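Local coordinates for protein putative HAD family hydrolase (Streptomyces avermitilis, PDB 3MMZ) that probably serves as the phosphatase-like HAD domain, of the KdsC family, of a larger enzyme thought to activate N-acylneuraminate with CTP, at residues 43-56 against 149-163. Numbering follows the deposited sequence.
Sequences GDGLGIAALRKSGL and GAIREIASWILGPSL
D44 reaches from helix 43-53 to the start of helix 150-159, where the two helices pack side by side against one face of the parallel sheet of this Rossmann-like HAD domain. The axes of the two helical segments come within 7.2 Å and run roughly the same way, 36° apart. The polar contacts gather at the N-terminal end. D44 OD1 takes a hydrogen bond from R152 N (3.1 Å), which meets the anti side of the carboxylate 15° out of its plane, and a weak, strongly bent one from I151 N. OD2 accepts from a water that in turn accepts from A150 N, so the carboxylate serves three amides of the first turn; its negative charge probably suits the positive end of the helix dipole. G149, at the N-cap, has a positive phi that glycine adopts readily, and its bare CA can lie 3.0 Å from D44 OD1.

Small residues permit the close approach in the middle. With no side chain on G47, its CA comes to 4.4 Å from R152 CA and meets A155 CB. The R152 chain passes over G43 O, while its guanidinium forms a salt bridge with D111 of a second subunit.

Apolar side chains fill the rest. I151 CG2 touches I48 CG1, and both isoleucines rest on L17 of strand 14-17; the I151 side chain is about 8 Å from that of D18, a calcium ligand. With CG anti to its carbonyl carbon (chi1 -66°), L51 sets CD1 against A155 and CD2 against both I158 CB and L159 CD1. Beyond the helix end, L163 folds back so that its CD1 meets L46 CD2 at 3.9 Å. L159 forks over the last turn of helix 43-53: CD1 presses on A50 CB at 3.6 Å, and CD2 reaches S54 CB at 3.8 Å.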
# COMPACT_ATOMS: atom_id res chain seq x y z
N GLY D 43 -21.59 2.02 0.63
CA GLY D 43 -21.38 3.09 1.60
C GLY D 43 -21.86 4.43 1.07
O GLY D 43 -22.56 5.16 1.78
N ASP D 44 -21.50 4.77 -0.17
CA ASP D 44 -22.04 5.97 -0.83
C ASP D 44 -23.57 5.94 -0.83
O ASP D 44 -24.22 6.95 -0.56
CB ASP D 44 -21.56 6.09 -2.28
CG ASP D 44 -20.09 6.48 -2.40
OD1 ASP D 44 -19.50 7.02 -1.44
OD2 ASP D 44 -19.52 6.25 -3.49
N GLY D 45 -24.14 4.78 -1.15
CA GLY D 45 -25.58 4.61 -1.19
C GLY D 45 -26.23 4.92 0.15
O GLY D 45 -27.27 5.57 0.20
N LEU D 46 -25.60 4.47 1.23
CA LEU D 46 -26.14 4.70 2.56
C LEU D 46 -25.99 6.16 2.94
O LEU D 46 -26.90 6.72 3.55
CB LEU D 46 -25.43 3.79 3.59
CG LEU D 46 -25.96 3.82 5.03
CD1 LEU D 46 -27.28 3.07 5.17
CD2 LEU D 46 -24.91 3.24 5.98
N GLY D 47 -24.86 6.76 2.57
CA GLY D 47 -24.61 8.18 2.79
C GLY D 47 -25.61 9.06 2.06
O GLY D 47 -26.17 9.99 2.62
N ILE D 48 -25.82 8.77 0.78
CA ILE D 48 -26.78 9.51 -0.05
C ILE D 48 -28.20 9.41 0.53
O ILE D 48 -28.91 10.41 0.63
CB ILE D 48 -26.70 9.02 -1.51
CG1 ILE D 48 -25.37 9.46 -2.13
CG2 ILE D 48 -27.90 9.51 -2.34
CD1 ILE D 48 -24.93 8.70 -3.41
N ALA D 49 -28.61 8.20 0.92
CA ALA D 49 -29.94 8.02 1.50
C ALA D 49 -30.08 8.79 2.81
O ALA D 49 -31.14 9.38 3.08
CB ALA D 49 -30.26 6.53 1.70
N ALA D 50 -29.01 8.81 3.61
CA ALA D 50 -29.01 9.56 4.87
C ALA D 50 -29.12 11.06 4.63
O ALA D 50 -29.87 11.74 5.33
CB ALA D 50 -27.76 9.23 5.69
N LEU D 51 -28.38 11.58 3.64
CA LEU D 51 -28.47 12.99 3.27
C LEU D 51 -29.88 13.35 2.77
O LEU D 51 -30.46 14.36 3.18
CB LEU D 51 -27.39 13.36 2.23
CG LEU D 51 -25.94 13.28 2.72
CD1 LEU D 51 -24.95 13.30 1.56
CD2 LEU D 51 -25.64 14.41 3.71
N ARG D 52 -30.44 12.50 1.91
CA ARG D 52 -31.79 12.69 1.39
C ARG D 52 -32.83 12.69 2.52
O ARG D 52 -33.70 13.56 2.55
CB ARG D 52 -32.12 11.61 0.35
CG ARG D 52 -33.55 11.68 -0.19
CD ARG D 52 -33.81 10.62 -1.25
NE ARG D 52 -33.32 9.30 -0.86
CZ ARG D 52 -34.00 8.42 -0.12
NH1 ARG D 52 -35.22 8.70 0.33
NH2 ARG D 52 -33.45 7.24 0.17
N LYS D 53 -32.72 11.74 3.45
CA LYS D 53 -33.63 11.67 4.60
C LYS D 53 -33.55 12.90 5.50
O LYS D 53 -34.53 13.25 6.16
CB LYS D 53 -33.37 10.41 5.42
CG LYS D 53 -33.95 9.14 4.81
CD LYS D 53 -33.44 7.91 5.53
CE LYS D 53 -34.15 6.64 5.09
NZ LYS D 53 -33.79 6.27 3.69
N SER D 54 -32.39 13.55 5.51
CA SER D 54 -32.19 14.77 6.28
C SER D 54 -32.85 16.01 5.64
O SER D 54 -32.83 17.10 6.21
CB SER D 54 -30.69 15.01 6.54
OG SER D 54 -30.05 15.62 5.42
N GLY D 55 -33.43 15.84 4.45
CA GLY D 55 -34.16 16.93 3.79
C GLY D 55 -33.34 17.75 2.81
O GLY D 55 -33.80 18.78 2.31
N LEU D 56 -32.12 17.30 2.52
CA LEU D 56 -31.29 17.98 1.54
C LEU D 56 -31.79 17.69 0.14
O LEU D 56 -32.18 16.56 -0.16
CB LEU D 56 -29.83 17.54 1.67
CG LEU D 56 -29.06 18.09 2.87
CD1 LEU D 56 -27.81 17.27 3.10
CD2 LEU D 56 -28.70 19.56 2.64
N GLY D 149 -16.11 5.15 -1.55
CA GLY D 149 -16.95 5.69 -0.46
C GLY D 149 -16.71 7.15 -0.12
O GLY D 149 -16.88 7.57 1.03
N ALA D 150 -16.34 7.94 -1.13
CA ALA D 150 -16.10 9.38 -0.94
C ALA D 150 -17.38 10.11 -0.54
O ALA D 150 -17.33 11.04 0.26
CB ALA D 150 -15.52 9.99 -2.22
N ILE D 151 -18.53 9.71 -1.08
CA ILE D 151 -19.79 10.36 -0.72
C ILE D 151 -20.21 9.98 0.70
O ILE D 151 -20.75 10.82 1.45
CB ILE D 151 -20.93 10.08 -1.74
CG1 ILE D 151 -20.43 10.20 -3.20
CG2 ILE D 151 -22.12 11.03 -1.50
CD1 ILE D 151 -19.71 11.51 -3.52
N ARG D 152 -19.95 8.74 1.09
CA ARG D 152 -20.18 8.33 2.47
C ARG D 152 -19.37 9.18 3.45
O ARG D 152 -19.88 9.58 4.49
CB ARG D 152 -19.91 6.85 2.70
CG ARG D 152 -20.60 6.36 3.98
CD ARG D 152 -19.81 5.32 4.67
NE ARG D 152 -20.30 5.01 6.03
CZ ARG D 152 -20.02 5.73 7.12
NH1 ARG D 152 -20.48 5.36 8.30
NH2 ARG D 152 -19.29 6.85 7.02
N GLU D 153 -18.11 9.47 3.11
CA GLU D 153 -17.28 10.36 3.92
C GLU D 153 -17.89 11.76 4.06
O GLU D 153 -17.96 12.30 5.16
CB GLU D 153 -15.86 10.44 3.35
CG GLU D 153 -14.89 11.24 4.20
CD GLU D 153 -13.48 11.30 3.62
OE1 GLU D 153 -13.25 10.74 2.54
OE2 GLU D 153 -12.61 11.91 4.27
N ILE D 154 -18.30 12.35 2.94
CA ILE D 154 -18.97 13.65 2.95
C ILE D 154 -20.24 13.60 3.80
O ILE D 154 -20.53 14.53 4.57
CB ILE D 154 -19.28 14.13 1.51
CG1 ILE D 154 -17.96 14.27 0.73
CG2 ILE D 154 -20.07 15.44 1.50
CD1 ILE D 154 -18.13 14.45 -0.78
N ALA D 155 -21.00 12.52 3.69
CA ALA D 155 -22.21 12.38 4.49
C ALA D 155 -21.88 12.46 5.98
O ALA D 155 -22.65 13.03 6.75
CB ALA D 155 -22.95 11.07 4.15
N SER D 156 -20.72 11.92 6.38
CA SER D 156 -20.31 11.94 7.79
C SER D 156 -19.87 13.32 8.25
O SER D 156 -20.03 13.65 9.43
CB SER D 156 -19.24 10.88 8.11
OG SER D 156 -17.95 11.27 7.66
N TRP D 157 -19.33 14.13 7.34
CA TRP D 157 -19.05 15.54 7.66
C TRP D 157 -20.35 16.27 8.02
O TRP D 157 -20.42 17.01 8.99
CB TRP D 157 -18.41 16.26 6.47
CG TRP D 157 -17.08 15.77 6.05
CD1 TRP D 157 -16.23 14.95 6.75
CD2 TRP D 157 -16.40 16.10 4.83
NE1 TRP D 157 -15.07 14.74 6.02
CE2 TRP D 157 -15.16 15.43 4.84
CE3 TRP D 157 -16.74 16.89 3.72
CZ2 TRP D 157 -14.24 15.53 3.79
CZ3 TRP D 157 -15.83 16.99 2.67
CH2 TRP D 157 -14.59 16.32 2.72
N ILE D 158 -21.37 16.06 7.20
CA ILE D 158 -22.64 16.76 7.33
C ILE D 158 -23.46 16.22 8.51
O ILE D 158 -24.04 16.99 9.28
CB ILE D 158 -23.48 16.69 6.01
CG1 ILE D 158 -22.66 17.18 4.79
CG2 ILE D 158 -24.81 17.44 6.14
CD1 ILE D 158 -22.12 18.59 4.93
N LEU D 159 -23.50 14.90 8.66
CA LEU D 159 -24.43 14.26 9.60
C LEU D 159 -23.79 13.66 10.85
O LEU D 159 -24.48 13.25 11.79
CB LEU D 159 -25.26 13.19 8.88
CG LEU D 159 -26.07 13.68 7.68
CD1 LEU D 159 -26.63 12.48 6.90
CD2 LEU D 159 -27.19 14.64 8.10
N GLY D 160 -22.46 13.61 10.87
CA GLY D 160 -21.74 12.98 11.96
C GLY D 160 -21.47 11.51 11.71
O GLY D 160 -21.96 10.92 10.74
N PRO D 161 -20.68 10.89 12.60
CA PRO D 161 -20.21 9.51 12.42
C PRO D 161 -21.33 8.46 12.31
O PRO D 161 -21.12 7.44 11.67
CB PRO D 161 -19.33 9.27 13.65
CG PRO D 161 -18.92 10.62 14.12
CD PRO D 161 -20.11 11.50 13.82
N SER D 162 -22.50 8.70 12.91
CA SER D 162 -23.58 7.70 12.78
C SER D 162 -24.56 7.99 11.63
O SER D 162 -25.56 7.27 11.45
CB SER D 162 -24.32 7.48 14.11
OG SER D 162 -25.49 8.27 14.21
N LEU D 163 -24.25 9.03 10.84
CA LEU D 163 -25.09 9.46 9.71
C LEU D 163 -26.48 9.85 10.18
O LEU D 163 -27.46 9.77 9.44
CB LEU D 163 -25.15 8.39 8.61
CG LEU D 163 -23.80 7.90 8.05
CD1 LEU D 163 -24.00 6.93 6.90
CD2 LEU D 163 -22.91 9.06 7.61
O HOH W 1 -17.24 7.55 -3.98